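Local coordinates for fructooligosaccharide ABC transporter substrate-binding protein FusA (Streptococcus pneumoniae, PDB 5G5Y), which binds short- and long-chain fructooligosaccharides, preferring tetrasaccharides and larger, for import through an ABC transporter, at residues V70-W75 and A306-V311; K97-D100 and Y105-L108; D127-I132 and P414-V419; L242-A247 and I256-D261; E439-D444 and E471-S476. All blocks are in the same frame, centred on the assembly; numbering follows the deposited sequence.

Interaction 1 (V70-W75 and A306-V311); sequences VDLMNW and ARDKMV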
# COMPACT_ATOMS: atom_id res chain seq x y z
N VAL A 70 2.28 -18.15 -1.78
CA VAL A 70 1.81 -19.50 -2.14
C VAL A 70 2.43 -19.98 -3.44
O VAL A 70 2.94 -21.09 -3.48
CB VAL A 70 0.26 -19.54 -2.23
CG1 VAL A 70 -0.23 -20.77 -2.97
CG2 VAL A 70 -0.31 -19.55 -0.83
N ASP A 71 2.39 -19.13 -4.47
CA ASP A 71 2.98 -19.40 -5.80
C ASP A 71 4.47 -19.64 -5.67
O ASP A 71 4.98 -20.63 -6.20
CB ASP A 71 2.81 -18.23 -6.81
CG ASP A 71 1.40 -18.01 -7.29
OD1 ASP A 71 0.60 -18.96 -7.36
OD2 ASP A 71 1.09 -16.84 -7.65
N LEU A 72 5.20 -18.74 -5.00
CA LEU A 72 6.66 -18.92 -4.85
C LEU A 72 7.02 -20.25 -4.23
O LEU A 72 7.90 -20.95 -4.72
CB LEU A 72 7.33 -17.80 -4.00
CG LEU A 72 7.39 -16.42 -4.66
CD1 LEU A 72 7.94 -15.39 -3.64
CD2 LEU A 72 8.22 -16.44 -5.94
N MET A 73 6.31 -20.60 -3.15
CA MET A 73 6.50 -21.88 -2.45
C MET A 73 6.24 -23.09 -3.34
O MET A 73 7.01 -24.04 -3.33
CB MET A 73 5.60 -21.98 -1.21
CG MET A 73 6.06 -21.17 -0.01
SD MET A 73 7.85 -21.09 0.24
CE MET A 73 7.74 -20.75 2.00
N ASN A 74 5.14 -23.05 -4.08
CA ASN A 74 4.85 -24.13 -5.02
C ASN A 74 5.97 -24.25 -6.05
O ASN A 74 6.47 -25.35 -6.29
CB ASN A 74 3.52 -23.90 -5.72
CG ASN A 74 2.35 -24.40 -4.91
OD1 ASN A 74 2.48 -25.34 -4.08
ND2 ASN A 74 1.19 -23.78 -5.12
N TRP A 75 6.38 -23.13 -6.64
CA TRP A 75 7.41 -23.17 -7.69
C TRP A 75 8.76 -23.66 -7.16
O TRP A 75 9.47 -24.39 -7.86
CB TRP A 75 7.60 -21.82 -8.35
CG TRP A 75 6.43 -21.33 -9.08
CD1 TRP A 75 5.38 -22.08 -9.56
CD2 TRP A 75 6.13 -19.96 -9.42
NE1 TRP A 75 4.46 -21.25 -10.17
CE2 TRP A 75 4.89 -19.96 -10.10
CE3 TRP A 75 6.77 -18.75 -9.17
CZ2 TRP A 75 4.30 -18.78 -10.57
CZ3 TRP A 75 6.21 -17.58 -9.67
CH2 TRP A 75 4.97 -17.60 -10.35
N ALA A 306 7.35 -5.50 -2.34
CA ALA A 306 6.81 -6.73 -2.94
C ALA A 306 7.89 -7.72 -3.04
O ALA A 306 8.95 -7.42 -3.61
CB ALA A 306 6.22 -6.43 -4.31
N ARG A 307 7.66 -8.91 -2.48
CA ARG A 307 8.69 -9.91 -2.34
C ARG A 307 9.27 -10.37 -3.69
O ARG A 307 10.47 -10.65 -3.78
CB ARG A 307 8.15 -11.15 -1.61
CG ARG A 307 9.19 -11.77 -0.71
CD ARG A 307 8.68 -12.91 0.15
NE ARG A 307 7.35 -12.71 0.72
CZ ARG A 307 7.06 -12.07 1.85
NH1 ARG A 307 8.01 -11.51 2.59
NH2 ARG A 307 5.77 -11.98 2.23
N ASP A 308 8.41 -10.45 -4.71
CA ASP A 308 8.78 -11.00 -6.00
C ASP A 308 8.45 -10.09 -7.17
O ASP A 308 7.29 -9.96 -7.58
CB ASP A 308 8.12 -12.36 -6.18
CG ASP A 308 8.23 -12.88 -7.58
OD1 ASP A 308 9.24 -12.57 -8.31
OD2 ASP A 308 7.30 -13.62 -7.95
N LYS A 309 9.48 -9.46 -7.70
CA LYS A 309 9.42 -8.89 -9.02
C LYS A 309 10.40 -9.53 -9.99
O LYS A 309 10.58 -9.01 -11.09
CB LYS A 309 9.62 -7.38 -8.96
CG LYS A 309 8.48 -6.61 -8.37
CD LYS A 309 7.15 -6.74 -9.10
CE LYS A 309 6.10 -5.97 -8.33
NZ LYS A 309 4.98 -5.63 -9.22
N MET A 310 11.04 -10.62 -9.60
CA MET A 310 11.86 -11.44 -10.52
C MET A 310 12.21 -12.73 -9.87
O MET A 310 12.61 -12.73 -8.72
CB MET A 310 13.16 -10.75 -10.89
CG MET A 310 13.89 -11.38 -12.06
SD MET A 310 14.42 -10.10 -13.18
CE MET A 310 15.34 -11.04 -14.42
N VAL A 311 12.03 -13.84 -10.60
CA VAL A 311 12.50 -15.16 -10.20
C VAL A 311 13.38 -15.73 -11.33
O VAL A 311 13.27 -15.35 -12.48
CB VAL A 311 11.36 -16.13 -9.91
CG1 VAL A 311 10.55 -15.71 -8.69
CG2 VAL A 311 10.43 -16.31 -11.11
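The W75 indole turns its edge to D308: carboxylate oxygen OD2 of D308 lies near the ring plane, 4.5 Å from CZ3 of W75. One face of the indole is covered from within its own helix, by the backbone oxygen of D71, which sits 3.3 Å above the ring plane and offset toward the rim. The other flat group, the D308 carboxylate, also meets L72, whose methyl CD2 comes to 3.6 Å from D308 OD2. Methyl CD1 of the same leucine lies beside D308 CB at 4.0 Å. Both methyls of L72 thus bear on the aspartate, CD1 on CB and CD2 mainly on the carboxylate. The D308 carboxylate leans back toward the helix because its CG stands trans to the backbone N (chi1 169°). The contact joins helix 69-77 to the end strand 310-312 of a mixed sheet that also holds strands 61-63, 3-10 and 34-41, an arrangement consistent with one lobe of the type II periplasmic-binding-protein fold. A classic beta bulge at K309 and M310, both facing F119, disturbs the strand; K309 itself is a substrate-binding residue. Beyond the bulge V311 returns to the helix, and its CG1 packs on L72 CD2 at 3.7 Å, an apolar neighbour on the branch that also touches the carboxylate. D308 OD2 additionally accepts a hydrogen bond from the backbone N of A67, just before the helix, while the R307 guanidinium forms a salt bridge with D69. The indole of W75 continues the packing onto R49, N50 and I53 of helix 45-55.

Interaction 2 (K97-D100 and Y105-L108); sequences KILD and YKAL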
# COMPACT_ATOMS: atom_id res chain seq x y z
N LYS A 97 24.58 -3.85 -0.88
CA LYS A 97 24.66 -2.56 -0.21
C LYS A 97 23.29 -2.11 0.38
O LYS A 97 23.21 -1.56 1.46
CB LYS A 97 25.17 -1.49 -1.16
CG LYS A 97 25.47 -0.17 -0.44
CD LYS A 97 26.06 0.87 -1.38
CE LYS A 97 26.12 2.22 -0.69
NZ LYS A 97 26.86 3.17 -1.56
N ILE A 98 22.23 -2.35 -0.35
CA ILE A 98 20.86 -2.11 0.14
C ILE A 98 20.59 -2.96 1.39
O ILE A 98 20.10 -2.41 2.41
CB ILE A 98 19.83 -2.37 -0.98
CG1 ILE A 98 19.98 -1.34 -2.11
CG2 ILE A 98 18.38 -2.30 -0.48
CD1 ILE A 98 19.58 -1.85 -3.46
N LEU A 99 20.90 -4.27 1.32
CA LEU A 99 20.64 -5.18 2.41
C LEU A 99 21.50 -4.94 3.65
O LEU A 99 21.06 -5.17 4.76
CB LEU A 99 20.74 -6.64 1.96
CG LEU A 99 19.77 -7.04 0.84
CD1 LEU A 99 20.00 -8.49 0.51
CD2 LEU A 99 18.32 -6.78 1.23
N ASP A 100 22.70 -4.40 3.42
CA ASP A 100 23.56 -3.91 4.49
C ASP A 100 22.99 -2.64 5.16
O ASP A 100 23.04 -2.55 6.38
CB ASP A 100 24.97 -3.65 3.93
CG ASP A 100 26.00 -3.42 5.03
OD1 ASP A 100 26.33 -4.41 5.72
OD2 ASP A 100 26.44 -2.26 5.22
N TYR A 105 15.09 -5.93 5.15
CA TYR A 105 14.61 -6.46 3.88
C TYR A 105 15.13 -7.86 3.65
O TYR A 105 14.42 -8.65 3.07
CB TYR A 105 14.95 -5.55 2.70
CG TYR A 105 14.16 -4.25 2.73
CD1 TYR A 105 12.78 -4.25 2.70
CD2 TYR A 105 14.81 -3.04 2.81
CE1 TYR A 105 12.06 -3.06 2.74
CE2 TYR A 105 14.11 -1.85 2.84
CZ TYR A 105 12.72 -1.87 2.79
OH TYR A 105 12.02 -0.72 2.82
N LYS A 106 16.33 -8.17 4.14
CA LYS A 106 16.87 -9.50 4.00
C LYS A 106 15.97 -10.52 4.67
O LYS A 106 15.68 -11.58 4.09
CB LYS A 106 18.29 -9.61 4.55
CG LYS A 106 19.02 -10.83 4.02
CD LYS A 106 20.49 -10.80 4.42
CE LYS A 106 21.40 -11.29 3.31
NZ LYS A 106 21.22 -12.73 3.08
N ALA A 107 15.49 -10.18 5.86
CA ALA A 107 14.56 -11.05 6.60
C ALA A 107 13.26 -11.24 5.81
O ALA A 107 12.76 -12.36 5.71
CB ALA A 107 14.31 -10.51 8.00
N LEU A 108 12.75 -10.18 5.20
CA LEU A 108 11.51 -10.27 4.42
C LEU A 108 11.66 -11.11 3.14
O LEU A 108 10.69 -11.67 2.65
CB LEU A 108 11.01 -8.87 4.07
CG LEU A 108 10.62 -7.90 5.19
CD1 LEU A 108 10.07 -6.62 4.61
CD2 LEU A 108 9.62 -8.50 6.17
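L99 supplies the apolar part of the contact, reaching across from helix 93-101 to the first turn of helix 104-109. Its CD2 methyl lies 3.9 Å from CB of Y105, touching the base of the tyrosine and leaving its ring to other neighbours. The same methyl settles 3.8 Å from the backbone N of K106. The second branch, CD1, meets the lysine chain 4.2 Å from CE of K106, the two side chains crossing at about a right angle. Bends at chi3 and chi4 (-69° at the latter) then carry the K106 ammonium away from the leucine, so that only the methylene part of the lysine is in touch.

The polar interactions run outward from the pair. The hydroxyl of Y105 is hydrogen-bonded to OE2 of E124, a zinc ligand, which makes the tyrosine a second-shell residue of that site and helps fix the direction of its ring. At the other end of the segment, the backbone oxygen of L108 is hydrogen-bonded to NH1 of R307.

With one leucine fork set against CB, CE and a backbone N, two consecutive helices joined by a short turn meet through van der Waals packing alone, which is apolar and imposes no direction.

Interaction 3 (D127-I132 and P414-V419); sequences DGKESI and PYMSNV. With ZN (zinc ion), chain J.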
# COMPACT_ATOMS: atom_id res chain seq x y z
N ASP A 127 10.18 6.85 5.93
CA ASP A 127 10.63 5.68 6.74
C ASP A 127 9.84 5.55 8.02
O ASP A 127 9.49 6.55 8.60
CB ASP A 127 12.10 5.90 7.19
CG ASP A 127 13.07 5.14 6.37
OD1 ASP A 127 12.63 4.23 5.63
OD2 ASP A 127 14.28 5.44 6.46
N GLY A 128 9.69 4.32 8.52
CA GLY A 128 9.01 4.03 9.77
C GLY A 128 7.66 4.73 9.86
O GLY A 128 6.86 4.64 8.94
N LYS A 129 7.43 5.46 10.94
CA LYS A 129 6.13 6.11 11.17
C LYS A 129 5.79 7.13 10.09
O LYS A 129 4.64 7.38 9.79
CB LYS A 129 6.15 6.79 12.54
CG LYS A 129 6.16 5.84 13.73
CD LYS A 129 6.29 6.59 15.04
CE LYS A 129 6.46 5.63 16.20
NZ LYS A 129 6.42 6.43 17.45
N GLU A 130 6.82 7.68 9.47
CA GLU A 130 6.65 8.71 8.45
C GLU A 130 6.33 8.16 7.07
O GLU A 130 6.05 8.96 6.17
CB GLU A 130 7.91 9.61 8.40
CG GLU A 130 8.02 10.49 9.62
CD GLU A 130 9.30 11.31 9.70
OE1 GLU A 130 9.88 11.70 8.68
OE2 GLU A 130 9.71 11.60 10.83
N SER A 131 6.30 6.83 6.90
CA SER A 131 5.97 6.23 5.62
C SER A 131 4.62 6.75 5.13
O SER A 131 3.68 6.90 5.92
CB SER A 131 5.93 4.69 5.71
OG SER A 131 5.43 4.11 4.51
N ILE A 132 4.54 6.98 3.83
CA ILE A 132 3.29 7.38 3.18
C ILE A 132 2.17 6.35 3.39
O ILE A 132 0.99 6.68 3.29
CB ILE A 132 3.53 7.61 1.65
CG1 ILE A 132 2.36 8.40 1.02
CG2 ILE A 132 3.77 6.30 0.92
CD1 ILE A 132 2.70 9.01 -0.33
N PRO A 414 2.87 12.57 15.26
CA PRO A 414 2.96 12.81 16.70
C PRO A 414 2.09 11.90 17.58
O PRO A 414 2.41 11.71 18.77
CB PRO A 414 2.52 14.28 16.84
CG PRO A 414 2.79 14.90 15.51
CD PRO A 414 2.52 13.81 14.52
N TYR A 415 1.05 11.31 16.99
CA TYR A 415 0.09 10.48 17.70
C TYR A 415 0.24 8.97 17.42
O TYR A 415 -0.54 8.22 17.95
CB TYR A 415 -1.31 10.94 17.35
CG TYR A 415 -1.45 12.40 17.63
CD1 TYR A 415 -1.40 12.87 18.94
CD2 TYR A 415 -1.55 13.32 16.59
CE1 TYR A 415 -1.44 14.21 19.22
CE2 TYR A 415 -1.63 14.69 16.87
CZ TYR A 415 -1.56 15.11 18.18
OH TYR A 415 -1.66 16.43 18.47
N MET A 416 1.24 8.57 16.62
CA MET A 416 1.57 7.16 16.35
C MET A 416 2.53 6.65 17.41
O MET A 416 3.79 6.71 17.28
CB MET A 416 2.23 7.02 14.98
CG MET A 416 1.34 7.37 13.80
SD MET A 416 2.38 7.14 12.34
CE MET A 416 1.46 8.08 11.12
N SER A 417 1.95 6.14 18.49
CA SER A 417 2.72 5.77 19.64
C SER A 417 3.32 4.37 19.57
O SER A 417 4.11 4.02 20.44
CB SER A 417 1.83 5.90 20.90
OG SER A 417 1.49 7.29 21.05
N ASN A 418 2.94 3.58 18.58
CA ASN A 418 3.43 2.20 18.46
C ASN A 418 4.79 2.19 17.75
O ASN A 418 4.90 2.64 16.61
CB ASN A 418 2.42 1.33 17.74
CG ASN A 418 1.13 1.15 18.56
OD1 ASN A 418 0.57 2.14 19.07
ND2 ASN A 418 0.71 -0.09 18.78
N VAL A 419 5.79 1.65 18.44
CA VAL A 419 7.16 1.56 17.91
C VAL A 419 7.15 0.80 16.56
O VAL A 419 7.82 1.20 15.56
CB VAL A 419 8.12 0.84 18.91
CG1 VAL A 419 9.50 0.63 18.29
CG2 VAL A 419 8.28 1.57 20.23
ZN ZN J . 14.94 3.93 4.61
O HOH W 1 16.84 5.03 3.83
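K129 and M416 join two surface loops, one of which carries a zinc ligand at its other end, in a region where the chain passes from strand 121-123 to strand 138-142 of a second sheet and so probably close to the hinge between the two lobes of the solute-binding fold. In the first loop D127 holds the zinc ion through both carboxylate oxygens, with OD1 and OD2 each 2.5 Å from the metal. E124 OE1 and a water also bind the metal, and K102 belongs to the same site. G128 turns the backbone with a positive phi (49°), and a bond from E130 N back to D127 O, at 3.0 Å, winds the chain into a short 3-10 turn that presents K129 to the second loop.

From there the lysine and methionine chains slide past each other in opposite directions, both extended beyond CG. SD of M416 lies 3.8 Å from K129 CB and 3.4 Å from the backbone O of K129, so the thioether is laid against the base of the lysine while the lysine runs out over the methionine backbone. With CG of K129 trans to its own carbonyl carbon (chi1 -70°), the chain heads straight across. Its CE passes 3.4 Å from N418 O, an oxygen that also accepts from R299 NH1; N418 ND2 is hydrogen-bonded to V212 O. Further packing comes from helix 399-412, where I408 touches M416. At the end of the chain K129 NZ donates a 2.7 Å hydrogen bond to M416 O, meeting it nearly along the C=O axis at 167°.

Interaction 4 (L242-A247 and I256-D261); sequences LIDKEA and IAKGHD. With ZN (zinc ion), chain G.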
# COMPACT_ATOMS: atom_id res chain seq x y z
N LEU A 242 -26.62 11.58 10.47
CA LEU A 242 -25.44 12.29 9.98
C LEU A 242 -24.68 11.52 8.91
O LEU A 242 -23.83 12.12 8.23
CB LEU A 242 -24.54 12.62 11.16
CG LEU A 242 -25.16 13.49 12.27
CD1 LEU A 242 -24.24 13.62 13.49
CD2 LEU A 242 -25.54 14.87 11.74
N ILE A 243 -24.98 10.23 8.72
CA ILE A 243 -24.28 9.40 7.75
C ILE A 243 -25.02 9.39 6.43
O ILE A 243 -26.25 9.29 6.39
CB ILE A 243 -24.07 7.93 8.26
CG1 ILE A 243 -23.29 7.93 9.58
CG2 ILE A 243 -23.34 7.12 7.20
CD1 ILE A 243 -22.97 6.54 10.14
N ASP A 244 -24.25 9.51 5.34
CA ASP A 244 -24.69 9.24 3.99
C ASP A 244 -25.63 8.03 3.92
O ASP A 244 -25.22 6.91 4.26
CB ASP A 244 -23.43 9.03 3.10
CG ASP A 244 -23.71 9.13 1.61
OD1 ASP A 244 -24.85 8.86 1.20
OD2 ASP A 244 -22.76 9.44 0.83
N LYS A 245 -26.88 8.23 3.48
CA LYS A 245 -27.81 7.07 3.39
C LYS A 245 -27.36 5.92 2.47
O LYS A 245 -27.86 4.79 2.60
CB LYS A 245 -29.27 7.49 3.08
CG LYS A 245 -29.44 8.58 2.03
CD LYS A 245 -30.77 8.47 1.28
CE LYS A 245 -30.75 9.30 -0.01
NZ LYS A 245 -29.96 8.63 -1.09
N GLU A 246 -26.40 6.18 1.58
CA GLU A 246 -25.82 5.16 0.69
C GLU A 246 -24.44 4.61 1.13
O GLU A 246 -23.84 3.84 0.39
CB GLU A 246 -25.63 5.76 -0.72
CG GLU A 246 -26.83 6.46 -1.37
CD GLU A 246 -26.46 6.93 -2.79
OE1 GLU A 246 -25.82 8.00 -2.96
OE2 GLU A 246 -26.77 6.20 -3.74
N ALA A 247 -23.95 4.99 2.30
CA ALA A 247 -22.57 4.69 2.71
C ALA A 247 -22.23 3.20 2.68
O ALA A 247 -21.10 2.82 2.37
CB ALA A 247 -22.29 5.27 4.08
N ILE A 256 -17.35 9.42 -5.65
CA ILE A 256 -16.67 10.56 -6.27
C ILE A 256 -17.60 11.51 -7.06
O ILE A 256 -17.28 12.68 -7.21
CB ILE A 256 -15.44 10.14 -7.10
CG1 ILE A 256 -15.81 9.43 -8.38
CG2 ILE A 256 -14.51 9.27 -6.25
CD1 ILE A 256 -14.62 9.17 -9.27
N ALA A 257 -18.74 11.02 -7.55
CA ALA A 257 -19.74 11.94 -8.15
C ALA A 257 -20.28 12.92 -7.12
O ALA A 257 -20.34 14.14 -7.36
CB ALA A 257 -20.90 11.14 -8.77
N LYS A 258 -20.63 12.40 -5.94
CA LYS A 258 -21.05 13.25 -4.85
C LYS A 258 -19.92 14.11 -4.31
O LYS A 258 -20.14 15.27 -3.98
CB LYS A 258 -21.62 12.41 -3.70
CG LYS A 258 -22.96 11.80 -4.05
CD LYS A 258 -23.49 10.96 -2.90
CE LYS A 258 -22.83 9.60 -2.83
NZ LYS A 258 -23.53 8.82 -1.77
N GLY A 259 -18.71 13.54 -4.24
CA GLY A 259 -17.53 14.33 -3.87
C GLY A 259 -17.23 15.48 -4.83
O GLY A 259 -16.93 16.59 -4.40
N HIS A 260 -17.28 15.18 -6.12
CA HIS A 260 -17.07 16.18 -7.20
C HIS A 260 -18.03 17.38 -7.04
O HIS A 260 -17.63 18.53 -7.24
CB HIS A 260 -17.27 15.50 -8.57
CG HIS A 260 -17.05 16.40 -9.75
ND1 HIS A 260 -17.80 16.30 -10.90
CD2 HIS A 260 -16.17 17.41 -9.95
CE1 HIS A 260 -17.38 17.21 -11.77
NE2 HIS A 260 -16.41 17.90 -11.21
N ASP A 261 -19.26 17.10 -6.59
CA ASP A 261 -20.25 18.15 -6.30
C ASP A 261 -20.19 18.72 -4.89
O ASP A 261 -21.07 19.48 -4.50
CB ASP A 261 -21.66 17.63 -6.64
CG ASP A 261 -21.79 17.19 -8.09
OD1 ASP A 261 -21.11 17.79 -8.96
OD2 ASP A 261 -22.54 16.23 -8.39
ZN ZN G . -20.32 16.53 -10.28
O HOH W 2 -20.71 14.21 -10.26
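K258 NZ is gripped by two carboxylates at once, in a salt-bridge network with D244 and E246. The shorter bond, 2.7 Å, goes to OE1 of E246, which the ammonium meets from above the carboxylate plane, 38° out of it. D244 is met differently: its OD2 uses the syn lone pair at 2.8 Å, and a weak bond of 3.3 Å to OD1 makes the approach lopsidedly two-pronged. H250 ND1 is a further hydrogen-bond partner of NZ, and D244 OD2 is also hydrogen-bonded to S184 OG.

The acids are held in place by their own loop. D244 OD1 accepts from the backbone N of E246 at 3.1 Å, an Asx turn, while A247 N bonds to D244 O in the type I beta turn that spans the same residues. This brings both carboxylates to one side, facing the lysine. K258 reaches them from helix 252-260 with a single kink, at chi3 (-79°), its outer methylenes running between D244 OD2 and E246 OE1.

Just past K258, where the helix ends, a zinc ion is bound by D261 OD1, 2.0 Å away, and by H260 ND1 at a longer 2.6 Å. A water on the metal donates to A257 O at 2.9 Å. Packing around the network comes from I181 of strand 181-183, touched by both D244 and K258, while I243 packs against helix 225-239.

Two negative groups around a single ammonium probably stabilise the charged form of K258, and they tie the helix to the turn through ionic bonds between side chains.

Interaction 5 (E439-D444 and E471-S476); sequences EADMND and EKYGLS. With ZN (zinc ion), chain H.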
# COMPACT_ATOMS: atom_id res chain seq x y z
N GLU A 439 -9.02 -16.07 7.47
CA GLU A 439 -9.41 -14.75 6.91
C GLU A 439 -10.62 -14.88 5.98
O GLU A 439 -11.52 -14.04 6.01
CB GLU A 439 -8.24 -14.11 6.15
CG GLU A 439 -7.17 -13.59 7.11
CD GLU A 439 -5.87 -13.16 6.43
OE1 GLU A 439 -5.78 -13.21 5.21
OE2 GLU A 439 -4.93 -12.77 7.14
N ALA A 440 -10.66 -15.93 5.17
CA ALA A 440 -11.82 -16.17 4.30
C ALA A 440 -13.09 -16.37 5.14
O ALA A 440 -14.15 -15.94 4.74
CB ALA A 440 -11.58 -17.34 3.37
N ASP A 441 -12.98 -17.00 6.31
CA ASP A 441 -14.12 -17.23 7.17
C ASP A 441 -14.54 -16.01 7.94
O ASP A 441 -15.75 -15.77 8.13
CB ASP A 441 -13.83 -18.33 8.19
CG ASP A 441 -13.88 -19.76 7.60
OD1 ASP A 441 -14.14 -19.97 6.38
OD2 ASP A 441 -13.68 -20.66 8.43
N MET A 442 -13.57 -15.27 8.48
CA MET A 442 -13.91 -14.23 9.45
C MET A 442 -14.01 -12.79 8.90
O MET A 442 -14.77 -12.03 9.47
CB MET A 442 -13.07 -14.28 10.73
CG MET A 442 -11.74 -13.63 10.72
SD MET A 442 -11.01 -13.66 12.39
CE MET A 442 -9.38 -13.15 11.82
N ASN A 443 -13.33 -12.47 7.80
CA ASN A 443 -13.20 -11.07 7.37
C ASN A 443 -14.54 -10.44 7.03
O ASN A 443 -14.88 -9.35 7.54
CB ASN A 443 -12.19 -10.90 6.23
CG ASN A 443 -10.75 -11.03 6.72
OD1 ASN A 443 -10.51 -11.18 7.92
ND2 ASN A 443 -9.79 -10.97 5.81
N ASP A 444 -15.32 -11.11 6.19
CA ASP A 444 -16.63 -10.59 5.80
C ASP A 444 -17.57 -10.54 7.00
O ASP A 444 -18.34 -9.61 7.12
CB ASP A 444 -17.27 -11.42 4.66
CG ASP A 444 -16.54 -11.24 3.29
OD1 ASP A 444 -15.96 -10.18 3.03
OD2 ASP A 444 -16.58 -12.18 2.45
N GLU A 471 -13.69 -16.75 17.87
CA GLU A 471 -12.91 -17.89 18.35
C GLU A 471 -13.32 -19.18 17.65
O GLU A 471 -12.45 -19.97 17.31
CB GLU A 471 -12.98 -18.07 19.87
CG GLU A 471 -12.14 -19.24 20.41
CD GLU A 471 -10.68 -19.21 19.92
OE1 GLU A 471 -10.17 -18.10 19.55
OE2 GLU A 471 -10.02 -20.27 19.88
N LYS A 472 -14.60 -19.39 17.37
CA LYS A 472 -14.98 -20.54 16.55
C LYS A 472 -14.31 -20.53 15.17
O LYS A 472 -14.02 -21.60 14.62
CB LYS A 472 -16.48 -20.64 16.37
CG LYS A 472 -17.22 -21.00 17.65
CD LYS A 472 -18.70 -20.77 17.42
CE LYS A 472 -19.53 -20.84 18.67
NZ LYS A 472 -20.95 -20.60 18.26
N TYR A 473 -14.12 -19.33 14.59
CA TYR A 473 -13.41 -19.21 13.33
C TYR A 473 -11.89 -19.32 13.45
O TYR A 473 -11.20 -19.32 12.42
CB TYR A 473 -13.73 -17.89 12.63
CG TYR A 473 -15.10 -17.77 12.03
CD1 TYR A 473 -15.64 -18.78 11.22
CD2 TYR A 473 -15.85 -16.63 12.24
CE1 TYR A 473 -16.88 -18.63 10.64
CE2 TYR A 473 -17.08 -16.47 11.66
CZ TYR A 473 -17.60 -17.48 10.86
OH TYR A 473 -18.85 -17.28 10.34
N GLY A 474 -11.37 -19.37 14.66
CA GLY A 474 -9.96 -19.66 14.88
C GLY A 474 -9.09 -18.47 15.27
O GLY A 474 -7.87 -18.50 15.04
N LEU A 475 -9.70 -17.43 15.84
CA LEU A 475 -8.95 -16.23 16.20
C LEU A 475 -7.72 -16.53 17.07
O LEU A 475 -6.64 -15.98 16.80
CB LEU A 475 -9.85 -15.21 16.90
CG LEU A 475 -9.18 -13.88 17.27
CD1 LEU A 475 -8.68 -13.21 16.02
CD2 LEU A 475 -10.16 -13.01 18.05
N SER A 476 -7.84 -17.37 18.10
CA SER A 476 -6.67 -17.63 18.93
C SER A 476 -5.53 -18.27 18.14
O SER A 476 -4.38 -17.94 18.37
CB SER A 476 -6.99 -18.44 20.19
OG SER A 476 -7.46 -19.72 19.85
ZN ZN H . -13.65 -22.63 7.91
O HOH W 3 -11.47 -20.55 10.08
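Y473 sends CG trans to its own carbonyl carbon (chi1 -72°), and this swings the ring against D441, with ring atom CD1 3.6 Å from CB of the aspartate. The like setting of D441 (chi1 -77°) directs its carboxylate to a zinc ion. The next residue, M442, adopts the rarer setting, with CG wedged between its backbone N and carbonyl carbon (chi1 83°), and its chain then runs out extended. CB of M442 lies 3.9 Å from Y473 CD2, and its far end, CE, comes to 4.3 Å from CD1 of L475.

The tyrosine ring lies over the helix: the backbone O of D441 stands 3.7 Å above one face, offset toward the rim. The carboxylate stays beside the ring, OD2 3.9 Å from Y473 CD1, its plane tilted 53° to that of the ring, and the same OD2 binds the zinc ion at 2.0 Å. H437 NE2, one turn earlier, is the other protein ligand of that metal. A water bridges the segments from the same oxygen, donating to D441 OD2 and, at 2.7 Å, to Y473 O; OD2 is thus shared between metal and solvent.

G474 ends helix 459-472 in a Schellman motif and serves as N-cap of the following helix. E471 spans this break, its OE1 accepting from S476 N through the syn lone pair and its OE2 accepting from S476 OG at 2.6 Å.

The contact thus sets helix 429-455 against the junction of helices 459-472 and 475-492, with M442 and L475 both resting on F220 of strand 218-220, a ligand of the second calcium ion along with D223.

How the interactions relate
From the N terminus, interaction 1 opens at 70-75 and closes 231 residues later at 306-311, tying a helix to the end strand of the first sheet. Interaction 2, nested inside that loop, joins two successive helices and touches interaction 1. Interaction 3 begins at 127-132, before interaction 1 has closed, and ends at 414-419 beyond it, so the two cross; it joins the loop after strand 121-123 to the loop after helix 399-412. Interaction 4, nested inside both loops, ties the turn after helix 225-239 to helix 252-260, across the centre of the chain from interactions 1 and 2. Interaction 5 follows in series, pairing the helices at the C-terminal end.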